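Local coordinates for TRAP dicarboxylate ABC transporter, substrate-binding protein (Roseobacter denitrificans, PDB 4OVQ) that binds beta-D-glucuronate in the periplasm as the solute-binding component of a TRAP transporter, probably delivering this sugar acid for uptake, at residues G241-L246 with A253-A258; P105-D110 with P316-I321; N171-G176 with A301-A306. All blocks are in the same frame, centred on the assembly; numbering follows the deposited sequence.

Contact 1: G241-L246 with A253-A258; sequences GTFNAL and AVLEAA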
ATOM      1  N   GLY A 241     -17.407  -0.375  14.314  1.00 14.58           N
ATOM      2  CA  GLY A 241     -18.486   0.044  15.197  1.00 18.00           C
ATOM      3  C   GLY A 241     -19.241   1.231  14.630  1.00 16.19           C
ATOM      4  O   GLY A 241     -20.468   1.271  14.639  1.00 16.87           O
ATOM      5  N   THR A 242     -18.484   2.211  14.149  1.00 16.38           N
ATOM      6  CA  THR A 242     -19.024   3.372  13.450  1.00 16.23           C
ATOM      7  C   THR A 242     -19.924   2.934  12.295  1.00 17.36           C
ATOM      8  O   THR A 242     -21.048   3.435  12.160  1.00 15.27           O
ATOM      9  CB  THR A 242     -17.882   4.279  12.879  1.00 16.00           C
ATOM     10  OG1 THR A 242     -17.049   4.752  13.947  1.00 18.72           O
ATOM     11  CG2 THR A 242     -18.432   5.487  12.125  1.00 10.40           C
ATOM     12  N   PHE A 243     -19.432   2.017  11.466  1.00 13.64           N
ATOM     13  CA  PHE A 243     -20.177   1.546  10.296  1.00 13.24           C
ATOM     14  C   PHE A 243     -21.433   0.786  10.691  1.00 14.20           C
ATOM     15  O   PHE A 243     -22.527   1.023  10.143  1.00 16.83           O
ATOM     16  CB  PHE A 243     -19.292   0.667   9.394  1.00 16.41           C
ATOM     17  CG  PHE A 243     -19.985   0.197   8.131  1.00 20.44           C
ATOM     18  CD1 PHE A 243     -20.144   1.046   7.057  1.00 16.71           C
ATOM     19  CD2 PHE A 243     -20.470  -1.092   8.033  1.00 22.43           C
ATOM     20  CE1 PHE A 243     -20.779   0.622   5.899  1.00 20.03           C
ATOM     21  CE2 PHE A 243     -21.098  -1.523   6.871  1.00 22.75           C
ATOM     22  CZ  PHE A 243     -21.252  -0.653   5.809  1.00 19.63           C
ATOM     23  N   ASN A 244     -21.305  -0.090  11.684  1.00 14.68           N
ATOM     24  CA  ASN A 244     -22.418  -0.941  12.058  1.00 16.97           C
ATOM     25  C   ASN A 244     -23.554  -0.166  12.708  1.00 19.40           C
ATOM     26  O   ASN A 244     -24.684  -0.635  12.735  1.00 21.78           O
ATOM     27  CB  ASN A 244     -21.960  -2.065  12.979  1.00 15.30           C
ATOM     28  CG  ASN A 244     -21.265  -3.169  12.241  1.00 17.37           C
ATOM     29  OD1 ASN A 244     -21.304  -3.228  11.009  1.00 21.25           O
ATOM     30  ND2 ASN A 244     -20.636  -4.080  12.987  1.00 19.96           N
ATOM     31  N   ALA A 245     -23.250   1.023  13.223  1.00 18.45           N
ATOM     32  CA  ALA A 245     -24.257   1.852  13.866  1.00 15.68           C
ATOM     33  C   ALA A 245     -25.127   2.586  12.850  1.00 20.84           C
ATOM     34  O   ALA A 245     -26.148   3.189  13.203  1.00 18.45           O
ATOM     35  CB  ALA A 245     -23.602   2.837  14.783  1.00 16.06           C
ATOM     36  N   LEU A 246     -24.737   2.546  11.583  1.00 18.72           N
ATOM     37  CA  LEU A 246     -25.538   3.206  10.565  1.00 15.78           C
ATOM     38  C   LEU A 246     -26.790   2.408  10.253  1.00 18.02           C
ATOM     39  O   LEU A 246     -26.813   1.178  10.355  1.00 19.33           O
ATOM     40  CB  LEU A 246     -24.736   3.339   9.272  1.00 13.34           C
ATOM     41  CG  LEU A 246     -23.414   4.070   9.413  1.00 16.26           C
ATOM     42  CD1 LEU A 246     -22.579   3.911   8.135  1.00 18.32           C
ATOM     43  CD2 LEU A 246     -23.627   5.529   9.665  1.00 19.88           C
ATOM     44  N   ALA A 253     -25.246   4.252   1.320  1.00 14.18           N
ATOM     45  CA  ALA A 253     -24.655   5.534   0.917  1.00 14.34           C
ATOM     46  C   ALA A 253     -23.143   5.608   1.115  1.00 10.19           C
ATOM     47  O   ALA A 253     -22.425   6.085   0.231  1.00 11.97           O
ATOM     48  CB  ALA A 253     -25.327   6.681   1.655  1.00 18.85           C
ATOM     49  N   VAL A 254     -22.653   5.147   2.277  1.00 11.29           N
ATOM     50  CA  VAL A 254     -21.223   5.159   2.593  1.00 12.79           C
ATOM     51  C   VAL A 254     -20.461   4.256   1.620  1.00  9.90           C
ATOM     52  O   VAL A 254     -19.458   4.646   1.080  1.00  9.88           O
ATOM     53  CB  VAL A 254     -20.978   4.712   4.057  1.00 11.68           C
ATOM     54  CG1 VAL A 254     -19.495   4.530   4.338  1.00 11.65           C
ATOM     55  CG2 VAL A 254     -21.546   5.745   4.962  1.00 12.02           C
ATOM     56  N   LEU A 255     -20.990   3.061   1.368  1.00 11.80           N
ATOM     57  CA  LEU A 255     -20.361   2.125   0.420  1.00  9.62           C
ATOM     58  C   LEU A 255     -20.316   2.669  -1.006  1.00  9.21           C
ATOM     59  O   LEU A 255     -19.298   2.555  -1.692  1.00 10.17           O
ATOM     60  CB  LEU A 255     -21.106   0.780   0.435  1.00 13.63           C
ATOM     61  CG  LEU A 255     -20.799  -0.102   1.662  1.00 20.94           C
ATOM     62  CD1 LEU A 255     -21.819  -1.212   1.789  1.00 17.05           C
ATOM     63  CD2 LEU A 255     -19.388  -0.693   1.548  1.00 17.23           C
ATOM     64  N   GLU A 256     -21.427   3.268  -1.446  1.00 10.55           N
ATOM     65  CA  GLU A 256     -21.511   3.856  -2.778  1.00 11.81           C
ATOM     66  C   GLU A 256     -20.499   5.030  -2.920  1.00  9.37           C
ATOM     67  O   GLU A 256     -19.747   5.140  -3.896  1.00 10.71           O
ATOM     68  CB  GLU A 256     -22.938   4.320  -3.053  1.00 13.76           C
ATOM     69  CG  GLU A 256     -23.161   4.793  -4.440  1.00 13.89           C
ATOM     70  CD  GLU A 256     -24.625   5.199  -4.680  1.00 17.62           C
ATOM     71  OE1 GLU A 256     -25.555   4.401  -4.382  1.00 23.41           O
ATOM     72  OE2 GLU A 256     -24.883   6.319  -5.153  1.00 19.96           O
ATOM     73  N   ALA A 257     -20.415   5.884  -1.894  1.00  8.99           N
ATOM     74  CA  ALA A 257     -19.430   6.956  -1.903  1.00  9.70           C
ATOM     75  C   ALA A 257     -18.023   6.396  -2.020  1.00  8.43           C
ATOM     76  O   ALA A 257     -17.225   6.876  -2.783  1.00  8.45           O
ATOM     77  CB  ALA A 257     -19.544   7.815  -0.647  1.00 10.27           C
ATOM     78  N   ALA A 258     -17.726   5.379  -1.221  1.00  8.25           N
ATOM     79  CA  ALA A 258     -16.409   4.768  -1.227  1.00  8.94           C
ATOM     80  C   ALA A 258     -16.088   4.131  -2.551  1.00  8.42           C
ATOM     81  O   ALA A 258     -15.019   4.312  -3.096  1.00  8.36           O
ATOM     82  CB  ALA A 258     -16.325   3.701  -0.148  1.00  7.91           C
TER
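Phe243 meets Leu255 and Val254 through the rim of its ring, while Leu246 reaches Val254 methyl to methyl; every contact across the pair is apolar. The ring presents an edge to segment 253-258 of helix 248-282: CZ of Phe243 lies 4.1 Å from CD1 of Leu255, and CE1 of Phe243 is 4.4 Å from CG1 of Val254, both methyls near the ring plane. The first torsion of Phe243 (chi1 -177°) sets CG opposite the backbone N and carries the long, flat group across to the neighbouring helix.

Among aliphatic groups, CD1 of Leu246 touches CG2 of Val254 at 3.8 Å, the two side chains crossing at about a right angle. The beta-branched valine offers one methyl to each partner, which suits it to a place between a phenylalanine and a leucine.

No hydrogen bond spans the segments, as fits a largely buried hydrocarbon contact. Helices 240-244 and 248-282 follow one another closely in the chain, and strand 135-141 lies against both: its Leu138 touches Phe243, Val254 and Leu255. Helix 37-52 adds Leu49 against Val254.

Contact 2: P105-D110 with P316-I321; sequences PFIFKD and PLVELI
Ile107 and Phe108 form a buried, wholly apolar contact with Val318 and Ile321, packing the loop between helices 89-92 and 111-118 against helix 315-322 near the C terminus. Ile321 is the common partner. CD1 of Ile321 lies 3.8 Å from CD1 of Ile107, whereas its CG2 comes 3.4 Å from CE1 of Phe108, a close approach that is oblique to the ring. CG2 of Ile321 also stands 4.0 Å from CG1 of Ile107, so this methyl touches both loop side chains.

The extended shape of Ile107 explains its reach. With CG1 opposite the backbone N (chi1 -164°) and CD1 continuing the line, the chain runs out to the helix and crosses Ile321 at about a right angle. The same CD1 of Ile107 is 4.2 Å from CG1 of Val318, so the tip rests on two side chains spaced i, i+3 along the helix.

In this TRAP solute-binding protein the C-terminal helix 315-322 thus packs back on the loop leading into helix 111-118, whose N-cap is Asp110, with OD1 bonded to His113 N. The side chain of Phe108 lies about 14 Å from the bound beta-D-glucuronate, so the contact belongs to the protein framework and not to the sugar pocket.

Within the loop, CG2 of Ile107 sits over one face of the Phe108 ring, 3.6 Å above its plane and displaced toward the rim. The branched isoleucine therefore serves the helix with one arm and the aromatic ring with the other. Val101 touches Ile107, Val318 and Ile321, while Val117 of helix 111-118 packs on both Phe108 and Ile321.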
ATOM      1  N   PRO A 105       5.848 -11.058  -1.567  1.00 18.46           N
ATOM      2  CA  PRO A 105       6.538 -10.640  -2.787  1.00 15.04           C
ATOM      3  C   PRO A 105       6.167 -11.532  -3.975  1.00 15.83           C
ATOM      4  O   PRO A 105       6.084 -12.733  -3.807  1.00 18.98           O
ATOM      5  CB  PRO A 105       8.013 -10.835  -2.417  1.00 27.31           C
ATOM      6  CG  PRO A 105       8.044 -10.642  -0.959  1.00 23.41           C
ATOM      7  CD  PRO A 105       6.791 -11.289  -0.463  1.00 18.39           C
ATOM      8  N   PHE A 106       5.909 -10.916  -5.119  1.00 20.00           N
ATOM      9  CA  PHE A 106       5.661 -11.636  -6.364  1.00 21.17           C
ATOM     10  C   PHE A 106       4.414 -12.525  -6.328  1.00 24.50           C
ATOM     11  O   PHE A 106       4.373 -13.558  -7.018  1.00 28.22           O
ATOM     12  CB  PHE A 106       6.907 -12.453  -6.749  1.00 25.63           C
ATOM     13  CG  PHE A 106       8.154 -11.615  -6.936  1.00 25.45           C
ATOM     14  CD1 PHE A 106       8.303 -10.806  -8.053  1.00 21.71           C
ATOM     15  CD2 PHE A 106       9.172 -11.646  -5.997  1.00 22.69           C
ATOM     16  CE1 PHE A 106       9.440 -10.035  -8.224  1.00 23.46           C
ATOM     17  CE2 PHE A 106      10.309 -10.887  -6.162  1.00 21.50           C
ATOM     18  CZ  PHE A 106      10.445 -10.082  -7.284  1.00 21.40           C
ATOM     19  N   ILE A 107       3.392 -12.144  -5.560  1.00 25.94           N
ATOM     20  CA  ILE A 107       2.167 -12.950  -5.505  1.00 22.35           C
ATOM     21  C   ILE A 107       1.143 -12.595  -6.592  1.00 26.60           C
ATOM     22  O   ILE A 107       0.355 -13.447  -7.019  1.00 29.32           O
ATOM     23  CB  ILE A 107       1.507 -12.937  -4.112  1.00 24.50           C
ATOM     24  CG1 ILE A 107       0.493 -14.092  -4.035  1.00 27.25           C
ATOM     25  CG2 ILE A 107       0.853 -11.601  -3.823  1.00 23.43           C
ATOM     26  CD1 ILE A 107      -0.202 -14.202  -2.715  1.00 27.13           C
ATOM     27  N   PHE A 108       1.162 -11.354  -7.053  1.00 27.57           N
ATOM     28  CA  PHE A 108       0.366 -10.964  -8.208  1.00 28.60           C
ATOM     29  C   PHE A 108       1.289 -10.820  -9.415  1.00 26.37           C
ATOM     30  O   PHE A 108       2.467 -10.519  -9.259  1.00 29.98           O
ATOM     31  CB  PHE A 108      -0.376  -9.656  -7.920  1.00 28.38           C
ATOM     32  CG  PHE A 108      -1.205  -9.698  -6.671  1.00 25.96           C
ATOM     33  CD1 PHE A 108      -2.301 -10.548  -6.578  1.00 24.45           C
ATOM     34  CD2 PHE A 108      -0.897  -8.895  -5.582  1.00 20.05           C
ATOM     35  CE1 PHE A 108      -3.073 -10.594  -5.425  1.00 25.27           C
ATOM     36  CE2 PHE A 108      -1.667  -8.932  -4.432  1.00 24.41           C
ATOM     37  CZ  PHE A 108      -2.758  -9.783  -4.354  1.00 23.59           C
ATOM     38  N   LYS A 109       0.780 -11.075 -10.617  1.00 30.12           N
ATOM     39  CA  LYS A 109       1.573 -10.894 -11.825  1.00 29.24           C
ATOM     40  C   LYS A 109       1.584  -9.437 -12.257  1.00 29.84           C
ATOM     41  O   LYS A 109       2.517  -9.001 -12.931  1.00 31.88           O
ATOM     42  CB  LYS A 109       1.027 -11.768 -12.970  1.00 28.32           C
ATOM     43  CG  LYS A 109       0.346 -13.053 -12.510  1.00 34.51           C
ATOM     44  CD  LYS A 109      -0.118 -13.918 -13.672  1.00 39.93           C
ATOM     45  CE  LYS A 109      -0.270 -15.356 -13.221  1.00 41.23           C
ATOM     46  NZ  LYS A 109      -1.324 -16.081 -13.991  1.00 42.66           N
ATOM     47  N   ASP A 110       0.555  -8.685 -11.863  1.00 24.27           N
ATOM     48  CA  ASP A 110       0.464  -7.266 -12.191  1.00 26.37           C
ATOM     49  C   ASP A 110      -0.786  -6.675 -11.552  1.00 22.59           C
ATOM     50  O   ASP A 110      -1.551  -7.390 -10.907  1.00 23.73           O
ATOM     51  CB  ASP A 110       0.470  -7.020 -13.714  1.00 34.00           C
ATOM     52  CG  ASP A 110      -0.594  -7.799 -14.451  1.00 31.39           C
ATOM     53  OD1 ASP A 110      -1.715  -7.976 -13.932  1.00 31.06           O
ATOM     54  OD2 ASP A 110      -0.299  -8.229 -15.584  1.00 34.88           O
ATOM     55  N   PRO A 316      -4.295 -22.102   1.441  1.00 34.19           N
ATOM     56  CA  PRO A 316      -5.297 -22.098   0.369  1.00 32.92           C
ATOM     57  C   PRO A 316      -5.634 -20.702  -0.153  1.00 27.10           C
ATOM     58  O   PRO A 316      -5.990 -20.591  -1.321  1.00 30.62           O
ATOM     59  CB  PRO A 316      -6.530 -22.738   1.024  1.00 31.22           C
ATOM     60  CG  PRO A 316      -6.026 -23.426   2.249  1.00 32.78           C
ATOM     61  CD  PRO A 316      -4.846 -22.625   2.700  1.00 28.19           C
ATOM     62  N   LEU A 317      -5.509 -19.658   0.665  1.00 28.41           N
ATOM     63  CA  LEU A 317      -5.731 -18.291   0.181  1.00 27.02           C
ATOM     64  C   LEU A 317      -4.634 -17.946  -0.821  1.00 27.03           C
ATOM     65  O   LEU A 317      -4.884 -17.366  -1.890  1.00 29.61           O
ATOM     66  CB  LEU A 317      -5.730 -17.287   1.343  1.00 30.03           C
ATOM     67  CG  LEU A 317      -5.999 -15.811   1.040  1.00 26.92           C
ATOM     68  CD1 LEU A 317      -7.317 -15.618   0.355  1.00 27.96           C
ATOM     69  CD2 LEU A 317      -5.976 -15.037   2.354  1.00 27.15           C
ATOM     70  N   VAL A 318      -3.409 -18.312  -0.470  1.00 29.54           N
ATOM     71  CA  VAL A 318      -2.266 -18.059  -1.336  1.00 25.88           C
ATOM     72  C   VAL A 318      -2.409 -18.805  -2.659  1.00 26.00           C
ATOM     73  O   VAL A 318      -2.212 -18.221  -3.719  1.00 29.13           O
ATOM     74  CB  VAL A 318      -0.954 -18.439  -0.641  1.00 27.39           C
ATOM     75  CG1 VAL A 318       0.210 -18.234  -1.577  1.00 30.37           C
ATOM     76  CG2 VAL A 318      -0.769 -17.581   0.619  1.00 28.60           C
ATOM     77  N   GLU A 319      -2.775 -20.082  -2.598  1.00 37.56           N
ATOM     78  CA  GLU A 319      -2.937 -20.896  -3.810  1.00 38.79           C
ATOM     79  C   GLU A 319      -4.080 -20.376  -4.690  1.00 36.63           C
ATOM     80  O   GLU A 319      -3.972 -20.337  -5.919  1.00 35.87           O
ATOM     81  CB  GLU A 319      -3.174 -22.360  -3.441  1.00 37.54           C
ATOM     82  CG  GLU A 319      -2.016 -23.002  -2.687  1.00 35.89           C
ATOM     83  CD  GLU A 319      -2.324 -24.427  -2.251  1.00 42.78           C
ATOM     84  OE1 GLU A 319      -3.483 -24.857  -2.410  1.00 47.36           O
ATOM     85  OE2 GLU A 319      -1.413 -25.120  -1.747  1.00 42.15           O
ATOM     86  N   LEU A 320      -5.163 -19.964  -4.041  1.00 30.99           N
ATOM     87  CA  LEU A 320      -6.313 -19.363  -4.710  1.00 30.21           C
ATOM     88  C   LEU A 320      -5.924 -18.133  -5.537  1.00 34.95           C
ATOM     89  O   LEU A 320      -6.406 -17.946  -6.657  1.00 29.93           O
ATOM     90  CB  LEU A 320      -7.338 -18.977  -3.643  1.00 37.47           C
ATOM     91  CG  LEU A 320      -8.638 -18.310  -4.071  1.00 35.86           C
ATOM     92  CD1 LEU A 320      -9.508 -19.284  -4.829  1.00 39.68           C
ATOM     93  CD2 LEU A 320      -9.348 -17.791  -2.837  1.00 34.54           C
ATOM     94  N   ILE A 321      -5.063 -17.284  -4.971  1.00 34.97           N
ATOM     95  CA  ILE A 321      -4.608 -16.083  -5.665  1.00 29.79           C
ATOM     96  C   ILE A 321      -3.719 -16.452  -6.845  1.00 34.48           C
ATOM     97  O   ILE A 321      -3.860 -15.900  -7.943  1.00 41.47           O
ATOM     98  CB  ILE A 321      -3.816 -15.146  -4.721  1.00 28.71           C
ATOM     99  CG1 ILE A 321      -4.724 -14.675  -3.583  1.00 28.60           C
ATOM    100  CG2 ILE A 321      -3.252 -13.959  -5.499  1.00 29.49           C
ATOM    101  CD1 ILE A 321      -3.994 -13.906  -2.469  1.00 28.21           C
TER

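Contact 3: N171-G176 with A301-A306; sequences NELFTG and APVYEA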
ATOM      1  N   ASN A 171       6.489  -4.399   8.508  1.00 11.22           N
ATOM      2  CA  ASN A 171       5.911  -5.730   8.324  1.00 11.79           C
ATOM      3  C   ASN A 171       7.060  -6.707   8.151  1.00 15.04           C
ATOM      4  O   ASN A 171       7.918  -6.524   7.283  1.00 10.90           O
ATOM      5  CB  ASN A 171       4.938  -5.729   7.116  1.00 10.83           C
ATOM      6  CG  ASN A 171       4.209  -7.074   6.923  1.00  9.94           C
ATOM      7  OD1 ASN A 171       4.710  -8.134   7.315  1.00 12.10           O
ATOM      8  ND2 ASN A 171       3.024  -7.024   6.327  1.00 12.49           N
ATOM      9  N   GLU A 172       7.127  -7.733   9.003  1.00 17.48           N
ATOM     10  CA  GLU A 172       8.266  -8.649   8.963  1.00 15.97           C
ATOM     11  C   GLU A 172       8.389  -9.420   7.645  1.00 15.66           C
ATOM     12  O   GLU A 172       9.458  -9.957   7.325  1.00 18.98           O
ATOM     13  CB  GLU A 172       8.230  -9.620  10.154  1.00 21.65           C
ATOM     14  CG  GLU A 172       8.886  -9.050  11.412  1.00 35.02           C
ATOM     15  CD  GLU A 172      10.422  -9.136  11.393  1.00 36.20           C
ATOM     16  OE1 GLU A 172      10.973 -10.245  11.199  1.00 38.66           O
ATOM     17  OE2 GLU A 172      11.072  -8.081  11.586  1.00 43.84           O
ATOM     18  N   LEU A 173       7.323  -9.501   6.863  1.00 13.00           N
ATOM     19  CA  LEU A 173       7.453 -10.058   5.520  1.00 15.68           C
ATOM     20  C   LEU A 173       8.462  -9.272   4.680  1.00 13.20           C
ATOM     21  O   LEU A 173       9.166  -9.828   3.852  1.00 16.08           O
ATOM     22  CB  LEU A 173       6.124 -10.089   4.783  1.00 19.94           C
ATOM     23  CG  LEU A 173       5.328 -11.378   4.862  1.00 27.41           C
ATOM     24  CD1 LEU A 173       5.179 -11.814   6.319  1.00 30.40           C
ATOM     25  CD2 LEU A 173       3.967 -11.164   4.187  1.00 19.31           C
ATOM     26  N   PHE A 174       8.496  -7.955   4.876  1.00 11.75           N
ATOM     27  CA  PHE A 174       9.365  -7.101   4.070  1.00 12.13           C
ATOM     28  C   PHE A 174      10.808  -7.137   4.581  1.00 10.40           C
ATOM     29  O   PHE A 174      11.762  -7.041   3.793  1.00 11.35           O
ATOM     30  CB  PHE A 174       8.856  -5.661   4.064  1.00 12.42           C
ATOM     31  CG  PHE A 174       7.407  -5.521   3.687  1.00  9.28           C
ATOM     32  CD1 PHE A 174       6.814  -6.371   2.748  1.00  9.02           C
ATOM     33  CD2 PHE A 174       6.638  -4.553   4.279  1.00  9.45           C
ATOM     34  CE1 PHE A 174       5.494  -6.232   2.416  1.00 11.93           C
ATOM     35  CE2 PHE A 174       5.300  -4.422   3.949  1.00  9.02           C
ATOM     36  CZ  PHE A 174       4.725  -5.271   3.046  1.00 11.75           C
ATOM     37  N   THR A 175      10.970  -7.293   5.889  1.00 13.60           N
ATOM     38  CA  THR A 175      12.312  -7.464   6.439  1.00 16.65           C
ATOM     39  C   THR A 175      12.875  -8.774   5.897  1.00 13.60           C
ATOM     40  O   THR A 175      14.032  -8.845   5.467  1.00 15.43           O
ATOM     41  CB  THR A 175      12.347  -7.456   7.985  1.00 22.26           C
ATOM     42  OG1 THR A 175      11.455  -8.443   8.495  1.00 32.49           O
ATOM     43  CG2 THR A 175      11.955  -6.131   8.530  1.00 16.60           C
ATOM     44  N   GLY A 176      12.051  -9.813   5.897  1.00 12.89           N
ATOM     45  CA  GLY A 176      12.457 -11.057   5.261  1.00 13.88           C
ATOM     46  C   GLY A 176      12.847 -10.978   3.793  1.00 15.83           C
ATOM     47  O   GLY A 176      13.862 -11.520   3.359  1.00 18.65           O
ATOM     48  N   ALA A 301      11.333 -17.975  -1.498  1.00 27.22           N
ATOM     49  CA  ALA A 301      10.791 -19.235  -1.026  1.00 27.03           C
ATOM     50  C   ALA A 301      10.622 -19.241   0.482  1.00 19.22           C
ATOM     51  O   ALA A 301       9.539 -19.569   0.968  1.00 27.50           O
ATOM     52  CB  ALA A 301      11.661 -20.419  -1.484  1.00 20.48           C
ATOM     53  N   PRO A 302      11.675 -18.857   1.235  1.00 23.87           N
ATOM     54  CA  PRO A 302      11.659 -18.834   2.705  1.00 18.70           C
ATOM     55  C   PRO A 302      10.660 -17.836   3.326  1.00 27.27           C
ATOM     56  O   PRO A 302      10.231 -18.011   4.462  1.00 30.17           O
ATOM     57  CB  PRO A 302      13.100 -18.453   3.087  1.00 29.26           C
ATOM     58  CG  PRO A 302      13.868 -18.477   1.871  1.00 22.60           C
ATOM     59  CD  PRO A 302      12.954 -18.354   0.709  1.00 26.38           C
ATOM     60  N   VAL A 303      10.316 -16.778   2.604  1.00 26.06           N
ATOM     61  CA  VAL A 303       9.344 -15.818   3.112  1.00 23.04           C
ATOM     62  C   VAL A 303       7.927 -16.405   3.003  1.00 20.33           C
ATOM     63  O   VAL A 303       7.119 -16.276   3.941  1.00 22.02           O
ATOM     64  CB  VAL A 303       9.464 -14.468   2.365  1.00 20.65           C
ATOM     65  CG1 VAL A 303       8.421 -13.451   2.861  1.00 19.13           C
ATOM     66  CG2 VAL A 303      10.874 -13.895   2.535  1.00 21.02           C
ATOM     67  N   TYR A 304       7.624 -17.015   1.858  1.00 22.28           N
ATOM     68  CA  TYR A 304       6.333 -17.673   1.650  1.00 22.06           C
ATOM     69  C   TYR A 304       6.191 -18.821   2.612  1.00 23.22           C
ATOM     70  O   TYR A 304       5.182 -18.968   3.308  1.00 24.74           O
ATOM     71  CB  TYR A 304       6.217 -18.230   0.238  1.00 23.16           C
ATOM     72  CG  TYR A 304       5.711 -17.268  -0.801  1.00 24.03           C
ATOM     73  CD1 TYR A 304       6.535 -16.288  -1.325  1.00 17.88           C
ATOM     74  CD2 TYR A 304       4.419 -17.342  -1.265  1.00 21.23           C
ATOM     75  CE1 TYR A 304       6.093 -15.416  -2.274  1.00 21.20           C
ATOM     76  CE2 TYR A 304       3.965 -16.466  -2.230  1.00 25.01           C
ATOM     77  CZ  TYR A 304       4.804 -15.495  -2.726  1.00 19.09           C
ATOM     78  OH  TYR A 304       4.361 -14.613  -3.688  1.00 24.81           O
ATOM     79  N   GLU A 305       7.205 -19.669   2.628  1.00 26.96           N
ATOM     80  CA  GLU A 305       7.200 -20.823   3.487  1.00 22.13           C
ATOM     81  C   GLU A 305       7.046 -20.403   4.951  1.00 21.05           C
ATOM     82  O   GLU A 305       6.374 -21.067   5.732  1.00 31.68           O
ATOM     83  CB  GLU A 305       8.477 -21.612   3.237  1.00 23.01           C
ATOM     84  CG  GLU A 305       8.443 -22.269   1.871  1.00 22.53           C
ATOM     85  CD  GLU A 305       7.396 -23.355   1.841  1.00 27.31           C
ATOM     86  OE1 GLU A 305       7.148 -23.932   2.925  1.00 25.74           O
ATOM     87  OE2 GLU A 305       6.823 -23.613   0.756  1.00 23.11           O
ATOM     88  N   ALA A 306       7.598 -19.249   5.291  1.00 25.70           N
ATOM     89  CA  ALA A 306       7.524 -18.757   6.671  1.00 28.20           C
ATOM     90  C   ALA A 306       6.155 -18.110   7.014  1.00 35.38           C
ATOM     91  O   ALA A 306       5.765 -18.037   8.184  1.00 35.90           O
ATOM     92  CB  ALA A 306       8.651 -17.795   6.926  1.00 29.84           C
TER
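Val303 holds CG1 opposite its backbone N (chi1 179°) and CG2 opposite its carbonyl carbon, and this fork sends its two methyls to different places on the start of helix 172-180. CG1 of Val303 lies 3.8 Å from the backbone O of Leu173 and 4.2 Å from CG of the same leucine. CG2 of Val303 instead rests against the main chain at the other end of the segment, 3.7 Å from C of Gly176. Both are van der Waals contacts, and no hydrogen bond joins the segments.

Glycine suits the place: with no side chain, Gly176 lets the methyl rest on its main chain. The CA atoms of Gly176 and Val303 are accordingly only 6.1 Å apart. This is a close helix-to-helix approach at a glycine, between the N-terminal parts of helices 172-180 and 301-310, with a small branched residue fitted against backbone that carries no side chain. The pair lies outside the sugar pocket, the Leu173 side chain being about 14 Å from the bound beta-D-glucuronate.

The start of the first helix is secured by an N-cap. OD1 of Asn171 accepts from N of Leu173 at 3.0 Å (N-H...O angle 161°), the donor standing above the carbonyl plane. The amide is fixed from its other end too, as ND2 of Asn171 is hydrogen-bonded to Asn100 and to the backbone of Gly90. A turn along, OG1 of Thr175 donates to O of Glu172 at 2.8 Å; Gly176 N reaches that oxygen from the same face, giving it two donors. Glu180, further along helix 172-180, packs against Val303 and Pro302.

From the N terminus, the chain first passes 105-110, which pairs with 316-321 far later, closing the longest of the three loops in contact 2. Inside it, 171-176 pairs with 301-306 in contact 3, and within that loop lies the short-range contact 1, joining successive helices around 241-258. The three are thus nested and none cross. Contacts 2 and 3 touch: helices 301-310 and 315-322 are consecutive, and OH of Tyr304 lies 2.6 Å from O of Pro105, a probable hydrogen bond. Contact 1 stands apart, its centre 29 Å from that of contact 2 and 34 Å from that of contact 3.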